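Local atomic coordinates of cysteine hydrolase (Pseudomonas syringae pv. phaseolicola 1448A, PDB entry 3IRV), a protein that probably acts as a hydrolase of the isochorismatase-like cysteine hydrolase family, on a substrate that has not been established. Residues His72-Arg75 with Ser79-Gly82; Arg83-Asp86 with Asn90-Gln93; Leu120-Phe125 with Thr149-Glu154. All coordinates share one frame; numbering follows the deposited sequence.

Interaction 1: residues His72-Arg75 with Ser79-Gly82; sequences HIVR and SDTG
R75 and D80 carry the polar half of this contact, and both hydrogen bonds end on one carboxylate oxygen. D80 OD2 accepts a hydrogen bond from R75 N at 2.8 Å, taken on its syn lone pair. The same oxygen is met on the anti side, somewhat out of the carboxylate plane, by R75 NH1, also at 2.8 Å, in a salt bridge that is nearly straight (N-H...O 159°). One residue thus supplies both donors. That works because R75 CG lies beside its own backbone N (chi1 -79°): the chain runs extended around D80 OD2, with R75 CD only 3.3 Å from that oxygen, and brings the guanidinium back to it edge-on. The two flat groups stand 78° apart, so this is a single-oxygen grip and not a paired, in-plane one. Two N-H donors would tend to draw negative charge toward OD2.

The rest is packing. V74 CG1 meets T81 CG2 at 3.7 Å, the side chains crossing at about a right angle, while V74 CB sits 3.6 Å from D80 OD1. At the exposed end S79 OG touches R75 CD at 3.4 Å; its hydrogen-bonding partner is D77. The T81 hydroxyl is bonded elsewhere, to R85 and D92.

Between strand 66-72 of the parallel sheet and G82, the N-cap of helix 83-87, an aspartate that binds both the backbone N-H and the side chain of one arginine pins the two arms of a compact connecting loop, a local tie in this alpha/beta fold.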
ATOM      1  N   HIS A  72      -5.599  -6.210  14.834  1.00 11.07           N
ATOM      2  CA  HIS A  72      -4.318  -6.816  14.552  1.00 11.94           C
ATOM      3  C   HIS A  72      -3.950  -7.668  15.760  1.00 12.99           C
ATOM      4  O   HIS A  72      -3.693  -7.134  16.847  1.00 12.81           O
ATOM      5  CB  HIS A  72      -3.271  -5.738  14.306  1.00 12.30           C
ATOM      6  CG  HIS A  72      -2.002  -6.253  13.693  1.00 13.91           C
ATOM      7  ND1 HIS A  72      -0.989  -5.424  13.244  1.00 13.97           N
ATOM      8  CD2 HIS A  72      -1.595  -7.519  13.426  1.00 15.02           C
ATOM      9  CE1 HIS A  72      -0.015  -6.158  12.738  1.00 18.57           C
ATOM     10  NE2 HIS A  72      -0.354  -7.430  12.838  1.00 15.87           N
ATOM     11  N   ILE A  73      -3.976  -8.984  15.578  1.00 11.45           N
ATOM     12  CA  ILE A  73      -3.808  -9.939  16.675  1.00 11.86           C
ATOM     13  C   ILE A  73      -3.024 -11.143  16.135  1.00 14.01           C
ATOM     14  O   ILE A  73      -3.347 -11.666  15.037  1.00 14.43           O
ATOM     15  CB  ILE A  73      -5.170 -10.428  17.194  1.00 10.96           C
ATOM     16  CG1 ILE A  73      -5.966  -9.284  17.847  1.00 13.74           C
ATOM     17  CG2 ILE A  73      -4.964 -11.539  18.256  1.00 14.51           C
ATOM     18  CD1 ILE A  73      -7.280  -9.732  18.464  1.00 14.37           C
ATOM     19  N   VAL A  74      -2.013 -11.576  16.900  1.00 11.38           N
ATOM     20  CA  VAL A  74      -1.228 -12.780  16.563  1.00 12.52           C
ATOM     21  C   VAL A  74      -1.311 -13.786  17.717  1.00 14.33           C
ATOM     22  O   VAL A  74      -1.767 -13.440  18.818  1.00 14.70           O
ATOM     23  CB  VAL A  74       0.237 -12.440  16.230  1.00 13.45           C
ATOM     24  CG1 VAL A  74       0.322 -11.401  15.084  1.00 13.04           C
ATOM     25  CG2 VAL A  74       0.945 -11.875  17.488  1.00 14.33           C
ATOM     26  N   ARG A  75      -0.869 -15.027  17.484  1.00 10.81           N
ATOM     27  CA  ARG A  75      -1.068 -16.080  18.479  1.00 12.05           C
ATOM     28  C   ARG A  75      -0.252 -15.814  19.734  1.00 12.52           C
ATOM     29  O   ARG A  75      -0.736 -16.083  20.846  1.00 15.59           O
ATOM     30  CB  ARG A  75      -0.696 -17.434  17.885  1.00 12.60           C
ATOM     31  CG  ARG A  75      -1.796 -18.006  16.978  1.00 14.04           C
ATOM     32  CD  ARG A  75      -1.224 -18.952  15.909  1.00 13.59           C
ATOM     33  NE  ARG A  75      -2.297 -19.476  15.051  1.00 12.38           N
ATOM     34  CZ  ARG A  75      -2.826 -18.825  14.013  1.00 13.24           C
ATOM     35  NH1 ARG A  75      -2.390 -17.621  13.694  1.00 11.81           N
ATOM     36  NH2 ARG A  75      -3.827 -19.376  13.305  1.00 12.99           N
ATOM     37  N   SER A  79       4.507 -18.438  15.764  1.00 15.43           N
ATOM     38  CA  SER A  79       4.174 -19.343  14.635  1.00 13.92           C
ATOM     39  C   SER A  79       3.570 -18.627  13.430  1.00 17.41           C
ATOM     40  O   SER A  79       3.584 -19.165  12.309  1.00 18.00           O
ATOM     41  CB  SER A  79       3.247 -20.474  15.064  1.00 15.95           C
ATOM     42  OG  SER A  79       1.979 -19.960  15.416  1.00 15.78           O
ATOM     43  N   ASP A  80       3.096 -17.398  13.648  1.00 12.50           N
ATOM     44  CA  ASP A  80       2.345 -16.660  12.627  1.00 12.34           C
ATOM     45  C   ASP A  80       2.953 -15.294  12.367  1.00 11.98           C
ATOM     46  O   ASP A  80       2.289 -14.408  11.810  1.00 14.95           O
ATOM     47  CB  ASP A  80       0.867 -16.522  13.020  1.00 14.13           C
ATOM     48  CG  ASP A  80       0.676 -15.932  14.412  1.00 13.18           C
ATOM     49  OD1 ASP A  80       1.678 -15.502  15.065  1.00 13.15           O
ATOM     50  OD2 ASP A  80      -0.493 -15.867  14.850  1.00 13.53           O
ATOM     51  N   THR A  81       4.217 -15.123  12.791  1.00 12.74           N
ATOM     52  CA  THR A  81       4.951 -13.882  12.526  1.00 14.92           C
ATOM     53  C   THR A  81       6.315 -14.215  11.959  1.00 14.57           C
ATOM     54  O   THR A  81       7.084 -15.007  12.534  1.00 17.10           O
ATOM     55  CB  THR A  81       5.126 -13.010  13.782  1.00 16.42           C
ATOM     56  OG1 THR A  81       5.765 -13.768  14.834  1.00 16.24           O
ATOM     57  CG2 THR A  81       3.779 -12.477  14.255  1.00 16.81           C
ATOM     58  N   GLY A  82       6.578 -13.666  10.778  1.00 12.87           N
ATOM     59  CA  GLY A  82       7.875 -13.821  10.104  1.00 13.66           C
ATOM     60  C   GLY A  82       8.399 -12.420   9.862  1.00 15.03           C
ATOM     61  O   GLY A  82       9.080 -11.846  10.731  1.00 14.29           O
TER

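Interaction 2: residues Arg83-Asp86 with Asn90-Gln93; sequences RMRD and NVDQ
R85 leans its CB on V91: R85 CB lies 3.8 Å from V91 CG1. The same methyl, V91 CG1, is 3.7 Å from R85 CA and so rests against the base of the side chain. From there CG runs anti to the backbone N (chi1 -180°) and carries the chain along toward D92. R85 CD arrives 3.2 Å from D92 OD2. A sharp bend at chi3, 33° and well off a staggered value, then sets R85 NE 2.9 Å from D92 OD2. The oxygen stands well out of the guanidinium plane, so this is a salt bridge of charges and no N-H points at it; NE hydrogen-bonds instead to T81 OG1. At the tip, NH2 makes a weak hydrogen bond to G78 O.

Beside this, V91 CG2, anti to its backbone N, packs on M84 CE at 3.8 Å. Elsewhere on helix 83-87, R83 NE and R83 NH1 both hold D86 OD2, the NE bond measuring 2.8 Å, while R83 N is bonded to E164 of the second subunit.

Two short consecutive helices, 83-87 and 91-94, joined by a short connection, pack against each other in this alpha/beta fold, and 83-87 faces the second subunit through R83 and D86.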
ATOM      1  N   ARG A  83       8.070 -11.855   8.695  1.00 12.29           N
ATOM      2  CA  ARG A  83       8.446 -10.459   8.413  1.00 12.83           C
ATOM      3  C   ARG A  83       7.932  -9.460   9.453  1.00 12.84           C
ATOM      4  O   ARG A  83       8.648  -8.527   9.798  1.00 14.94           O
ATOM      5  CB  ARG A  83       8.043 -10.030   7.004  1.00 13.85           C
ATOM      6  CG  ARG A  83       8.579 -10.972   5.888  1.00 12.26           C
ATOM      7  CD  ARG A  83      10.107 -10.952   5.719  1.00 14.87           C
ATOM      8  NE  ARG A  83      10.779 -11.750   6.743  1.00 11.61           N
ATOM      9  CZ  ARG A  83      10.837 -13.085   6.738  1.00 14.75           C
ATOM     10  NH1 ARG A  83      11.460 -13.706   7.733  1.00 18.94           N
ATOM     11  NH2 ARG A  83      10.266 -13.819   5.746  1.00 14.93           N
ATOM     12  N   MET A  84       6.717  -9.687   9.965  1.00 12.97           N
ATOM     13  CA  MET A  84       6.145  -8.810  10.995  1.00 12.99           C
ATOM     14  C   MET A  84       7.086  -8.766  12.222  1.00 15.24           C
ATOM     15  O   MET A  84       7.331  -7.692  12.789  1.00 15.56           O
ATOM     16  CB  MET A  84       4.725  -9.257  11.399  1.00 13.04           C
ATOM     17  CG  MET A  84       4.050  -8.323  12.391  1.00 20.27           C
ATOM     18  SD  MET A  84       3.582  -6.644  11.783  1.00 10.28           S
ATOM     19  CE  MET A  84       3.482  -5.849  13.389  1.00 26.41           C
ATOM     20  N   ARG A  85       7.648  -9.918  12.586  1.00 12.73           N
ATOM     21  CA  ARG A  85       8.572  -9.975  13.730  1.00 13.68           C
ATOM     22  C   ARG A  85       9.951  -9.375  13.412  1.00 14.69           C
ATOM     23  O   ARG A  85      10.606  -8.806  14.288  1.00 14.57           O
ATOM     24  CB  ARG A  85       8.667 -11.398  14.279  1.00 15.93           C
ATOM     25  CG  ARG A  85       9.610 -11.533  15.481  1.00 21.14           C
ATOM     26  CD  ARG A  85       9.189 -12.659  16.418  1.00 27.77           C
ATOM     27  NE  ARG A  85       8.562 -13.793  15.730  1.00 32.02           N
ATOM     28  CZ  ARG A  85       9.157 -14.959  15.506  1.00 34.65           C
ATOM     29  NH1 ARG A  85      10.405 -15.162  15.913  1.00 45.83           N
ATOM     30  NH2 ARG A  85       8.506 -15.925  14.884  1.00 29.59           N
ATOM     31  N   ASP A  86      10.382  -9.453  12.152  1.00 12.48           N
ATOM     32  CA  ASP A  86      11.638  -8.782  11.758  1.00 13.25           C
ATOM     33  C   ASP A  86      11.520  -7.275  11.883  1.00 15.45           C
ATOM     34  O   ASP A  86      12.466  -6.599  12.318  1.00 18.29           O
ATOM     35  CB  ASP A  86      12.019  -9.140  10.309  1.00 15.28           C
ATOM     36  CG  ASP A  86      12.436 -10.593  10.157  1.00 17.70           C
ATOM     37  OD1 ASP A  86      13.223 -11.071  11.011  1.00 22.84           O
ATOM     38  OD2 ASP A  86      12.007 -11.260   9.183  1.00 15.95           O
ATOM     39  N   ASN A  90       9.181  -7.046  19.025  1.00 16.04           N
ATOM     40  CA  ASN A  90       8.375  -7.376  20.211  1.00 16.25           C
ATOM     41  C   ASN A  90       6.932  -7.786  19.869  1.00 15.82           C
ATOM     42  O   ASN A  90       6.094  -7.921  20.767  1.00 15.29           O
ATOM     43  CB  ASN A  90       8.371  -6.194  21.196  1.00 21.27           C
ATOM     44  CG  ASN A  90       7.782  -4.910  20.596  1.00 27.92           C
ATOM     45  OD1 ASN A  90       7.636  -4.784  19.375  1.00 28.36           O
ATOM     46  ND2 ASN A  90       7.464  -3.930  21.467  1.00 26.92           N
ATOM     47  N   VAL A  91       6.645  -7.972  18.573  1.00 13.27           N
ATOM     48  CA  VAL A  91       5.251  -8.160  18.160  1.00 14.44           C
ATOM     49  C   VAL A  91       4.550  -9.286  18.926  1.00 15.07           C
ATOM     50  O   VAL A  91       3.390  -9.142  19.290  1.00 14.65           O
ATOM     51  CB  VAL A  91       5.115  -8.391  16.642  1.00 15.17           C
ATOM     52  CG1 VAL A  91       5.868  -9.652  16.177  1.00 18.32           C
ATOM     53  CG2 VAL A  91       3.638  -8.401  16.221  1.00 15.13           C
ATOM     54  N   ASP A  92       5.256 -10.387  19.199  1.00 15.01           N
ATOM     55  CA  ASP A  92       4.585 -11.542  19.830  1.00 15.36           C
ATOM     56  C   ASP A  92       4.197 -11.272  21.272  1.00 16.86           C
ATOM     57  O   ASP A  92       3.389 -12.019  21.844  1.00 18.49           O
ATOM     58  CB  ASP A  92       5.407 -12.837  19.735  1.00 19.24           C
ATOM     59  CG  ASP A  92       5.669 -13.256  18.292  1.00 22.20           C
ATOM     60  OD1 ASP A  92       4.816 -12.994  17.408  1.00 15.40           O
ATOM     61  OD2 ASP A  92       6.740 -13.819  18.028  1.00 20.62           O
ATOM     62  N   GLN A  93       4.796 -10.239  21.857  1.00 15.27           N
ATOM     63  CA  GLN A  93       4.557  -9.885  23.254  1.00 17.30           C
ATOM     64  C   GLN A  93       3.635  -8.694  23.426  1.00 24.57           C
ATOM     65  O   GLN A  93       3.332  -8.311  24.558  1.00 22.02           O
ATOM     66  CB  GLN A  93       5.887  -9.562  23.947  1.00 21.69           C
ATOM     67  CG  GLN A  93       6.704 -10.808  24.331  1.00 26.71           C
ATOM     68  CD  GLN A  93       7.406 -11.443  23.151  1.00 41.61           C
ATOM     69  OE1 GLN A  93       8.104 -10.765  22.387  1.00 39.63           O
ATOM     70  NE2 GLN A  93       7.220 -12.753  22.988  1.00 40.62           N
TER

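Interaction 3: residues Leu120-Phe125 with Thr149-Glu154; sequences LFYSGF and TNVCCE
Over one face of the Y122 ring sits V151 CG1, in a CH-pi contact 3.8 Å from the centroid and 14° off the normal. The methyl, V151 CG1, is shifted toward the rim, 3.7 Å from Y122 CD1. It gets there because CG1 is anti to the V151 backbone N (chi1 -171°). The opposite face of the tyrosine takes the neighbouring F121, whose CD2 stands over its centre, so the ring is held between a methyl and the phenylalanine. Its hydroxyl reaches the backbone of E203 of the second subunit.

Sulfur contacts come next. C152 SG approaches obliquely, 73° off the normal, 3.7 Å from Y122 CD1 and 5.0 Å from the ring centroid. C152 lies in the first turn of helix 149-162, next to D29. In isochorismatase-like cysteine hydrolases the nucleophile sits at such a helix start with an aspartate and a lysine, consistent with C152, D29 and K119 forming the triad here.

Contacts to the Y122 carbonyl are weaker: C152 CA makes a bent CA-H...O contact with Y122 O, 3.5 Å away, and C152 CB comes within 3.4 Å of the same oxygen. Further along, an ST turn fixes the loop: F125 N donates to S123 OG at 3.0 Å, and the serine hydroxyl also pairs with D159 of helix 149-162.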
ATOM      1  N   LEU A 120      -3.212 -10.813  10.812  1.00 11.95           N
ATOM      2  CA  LEU A 120      -1.859 -11.033  11.309  1.00 12.63           C
ATOM      3  C   LEU A 120      -0.870  -9.923  10.953  1.00 13.65           C
ATOM      4  O   LEU A 120       0.248  -9.889  11.498  1.00 13.56           O
ATOM      5  CB  LEU A 120      -1.292 -12.361  10.771  1.00 13.10           C
ATOM      6  CG  LEU A 120      -2.038 -13.646  11.120  1.00 12.31           C
ATOM      7  CD1 LEU A 120      -1.379 -14.838  10.350  1.00 13.54           C
ATOM      8  CD2 LEU A 120      -2.045 -13.883  12.621  1.00 12.58           C
ATOM      9  N   PHE A 121      -1.228  -9.076   9.990  1.00 12.60           N
ATOM     10  CA  PHE A 121      -0.276  -8.099   9.471  1.00 11.16           C
ATOM     11  C   PHE A 121      -1.040  -6.787   9.299  1.00 16.34           C
ATOM     12  O   PHE A 121      -1.901  -6.466  10.128  1.00 15.00           O
ATOM     13  CB  PHE A 121       0.301  -8.634   8.151  1.00 12.11           C
ATOM     14  CG  PHE A 121       1.785  -8.425   7.978  1.00 11.68           C
ATOM     15  CD1 PHE A 121       2.567  -9.424   7.386  1.00 16.55           C
ATOM     16  CD2 PHE A 121       2.408  -7.268   8.407  1.00 12.04           C
ATOM     17  CE1 PHE A 121       3.957  -9.248   7.198  1.00 17.66           C
ATOM     18  CE2 PHE A 121       3.794  -7.083   8.209  1.00 14.59           C
ATOM     19  CZ  PHE A 121       4.555  -8.077   7.614  1.00 15.68           C
ATOM     20  N   TYR A 122      -0.738  -6.022   8.259  1.00 12.13           N
ATOM     21  CA  TYR A 122      -1.358  -4.693   8.132  1.00 11.87           C
ATOM     22  C   TYR A 122      -2.682  -4.696   7.361  1.00 12.45           C
ATOM     23  O   TYR A 122      -3.646  -4.004   7.748  1.00 15.01           O
ATOM     24  CB  TYR A 122      -0.405  -3.686   7.479  1.00 11.13           C
ATOM     25  CG  TYR A 122       0.950  -3.628   8.123  1.00 13.29           C
ATOM     26  CD1 TYR A 122       1.098  -3.482   9.511  1.00 17.85           C
ATOM     27  CD2 TYR A 122       2.096  -3.732   7.336  1.00 17.75           C
ATOM     28  CE1 TYR A 122       2.368  -3.426  10.091  1.00 17.68           C
ATOM     29  CE2 TYR A 122       3.378  -3.677   7.907  1.00 13.52           C
ATOM     30  CZ  TYR A 122       3.502  -3.532   9.275  1.00 13.19           C
ATOM     31  OH  TYR A 122       4.776  -3.460   9.806  1.00 16.82           O
ATOM     32  N   SER A 123      -2.694  -5.420   6.247  1.00 11.48           N
ATOM     33  CA  SER A 123      -3.818  -5.465   5.322  1.00 13.75           C
ATOM     34  C   SER A 123      -5.053  -6.037   5.986  1.00 10.83           C
ATOM     35  O   SER A 123      -4.990  -7.134   6.565  1.00 12.16           O
ATOM     36  CB  SER A 123      -3.483  -6.390   4.166  1.00 13.75           C
ATOM     37  OG  SER A 123      -4.590  -6.509   3.299  1.00 13.85           O
ATOM     38  N   GLY A 124      -6.190  -5.352   5.829  1.00 11.30           N
ATOM     39  CA  GLY A 124      -7.458  -5.943   6.297  1.00 11.81           C
ATOM     40  C   GLY A 124      -7.977  -7.052   5.404  1.00 11.38           C
ATOM     41  O   GLY A 124      -8.892  -7.791   5.812  1.00 13.85           O
ATOM     42  N   PHE A 125      -7.418  -7.156   4.187  1.00 11.86           N
ATOM     43  CA  PHE A 125      -7.876  -8.133   3.171  1.00 11.01           C
ATOM     44  C   PHE A 125      -6.989  -9.361   3.022  1.00 14.95           C
ATOM     45  O   PHE A 125      -7.500 -10.465   2.815  1.00 13.54           O
ATOM     46  CB  PHE A 125      -7.958  -7.487   1.787  1.00 11.60           C
ATOM     47  CG  PHE A 125      -9.213  -6.703   1.573  1.00 10.18           C
ATOM     48  CD1 PHE A 125     -10.411  -7.344   1.274  1.00 11.47           C
ATOM     49  CD2 PHE A 125      -9.208  -5.311   1.720  1.00 14.41           C
ATOM     50  CE1 PHE A 125     -11.588  -6.610   1.087  1.00 11.18           C
ATOM     51  CE2 PHE A 125     -10.377  -4.567   1.559  1.00 13.27           C
ATOM     52  CZ  PHE A 125     -11.573  -5.203   1.220  1.00 13.86           C
ATOM     53  N   THR A 149      -3.104   5.614   9.420  1.00 13.48           N
ATOM     54  CA  THR A 149      -3.549   6.077   8.099  1.00 11.82           C
ATOM     55  C   THR A 149      -2.795   5.451   6.949  1.00 13.45           C
ATOM     56  O   THR A 149      -3.408   4.896   6.033  1.00 13.67           O
ATOM     57  CB  THR A 149      -3.467   7.613   7.982  1.00 14.51           C
ATOM     58  OG1 THR A 149      -4.215   8.194   9.065  1.00 14.40           O
ATOM     59  CG2 THR A 149      -4.032   8.085   6.640  1.00 18.16           C
ATOM     60  N   ASN A 150      -1.469   5.549   6.998  1.00 10.79           N
ATOM     61  CA  ASN A 150      -0.645   5.164   5.840  1.00 13.19           C
ATOM     62  C   ASN A 150      -0.239   3.693   5.876  1.00 14.73           C
ATOM     63  O   ASN A 150       0.394   3.196   4.926  1.00 13.81           O
ATOM     64  CB  ASN A 150       0.619   6.014   5.773  1.00 14.03           C
ATOM     65  CG  ASN A 150       1.484   5.847   6.996  1.00 13.36           C
ATOM     66  OD1 ASN A 150       0.996   5.938   8.139  1.00 15.54           O
ATOM     67  ND2 ASN A 150       2.771   5.620   6.780  1.00 16.53           N
ATOM     68  N   VAL A 151      -0.569   3.007   6.970  1.00 14.98           N
ATOM     69  CA  VAL A 151      -0.090   1.649   7.150  1.00 13.88           C
ATOM     70  C   VAL A 151      -1.280   0.704   7.039  1.00 13.44           C
ATOM     71  O   VAL A 151      -1.633   0.326   5.924  1.00 14.17           O
ATOM     72  CB  VAL A 151       0.721   1.462   8.443  1.00 12.85           C
ATOM     73  CG1 VAL A 151       1.372   0.076   8.446  1.00 15.70           C
ATOM     74  CG2 VAL A 151       1.828   2.542   8.578  1.00 12.18           C
ATOM     75  N   CYS A 152      -1.932   0.358   8.149  1.00 11.74           N
ATOM     76  CA  CYS A 152      -3.067  -0.569   8.040  1.00 11.11           C
ATOM     77  C   CYS A 152      -4.260   0.010   7.279  1.00 11.22           C
ATOM     78  O   CYS A 152      -4.909  -0.714   6.514  1.00 13.09           O
ATOM     79  CB  CYS A 152      -3.536  -1.008   9.407  1.00 13.57           C
ATOM     80  SG  CYS A 152      -2.220  -1.927  10.248  1.00 21.46           S
ATOM     81  N   CYS A 153      -4.575   1.300   7.473  1.00 10.61           N
ATOM     82  CA  CYS A 153      -5.710   1.877   6.742  1.00  9.89           C
ATOM     83  C   CYS A 153      -5.402   1.890   5.236  1.00 12.95           C
ATOM     84  O   CYS A 153      -6.178   1.333   4.430  1.00 12.53           O
ATOM     85  CB  CYS A 153      -6.041   3.286   7.256  1.00  9.97           C
ATOM     86  SG  CYS A 153      -6.407   3.210   9.012  1.00 13.87           S
ATOM     87  N   GLU A 154      -4.253   2.462   4.857  1.00 12.26           N
ATOM     88  CA  GLU A 154      -3.903   2.519   3.424  1.00 11.33           C
ATOM     89  C   GLU A 154      -3.720   1.139   2.788  1.00 14.48           C
ATOM     90  O   GLU A 154      -4.091   0.943   1.639  1.00 12.45           O
ATOM     91  CB  GLU A 154      -2.663   3.373   3.183  1.00 15.74           C
ATOM     92  CG  GLU A 154      -2.958   4.613   2.425  1.00 19.87           C
ATOM     93  CD  GLU A 154      -1.735   5.161   1.751  1.00 18.46           C
ATOM     94  OE1 GLU A 154      -1.204   6.172   2.209  1.00 16.52           O
ATOM     95  OE2 GLU A 154      -1.270   4.552   0.790  1.00 20.69           O
TER

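Coming from the N terminus, the chain leaves strand 66-72 and interaction 1 closes the loop that follows this strand, drawing residues 72-75 onto 79-82. Interaction 2 starts at the very next residue and closes the turn between helices 83-87 and 91-94; T81 CG2 packing on V91 CG1, and H72 on M84, join the two. Strand 115-119 then leads into interaction 3, whose wider loop, holding helix 130-136 and strand 141-147, is shut by helix 149-162. The three run in series, neither nesting nor crossing. They still touch: H72 NE2 bonds weakly to L120 O, and M84 packs on F121 and Y122, tying the peripheral helices to the central loop.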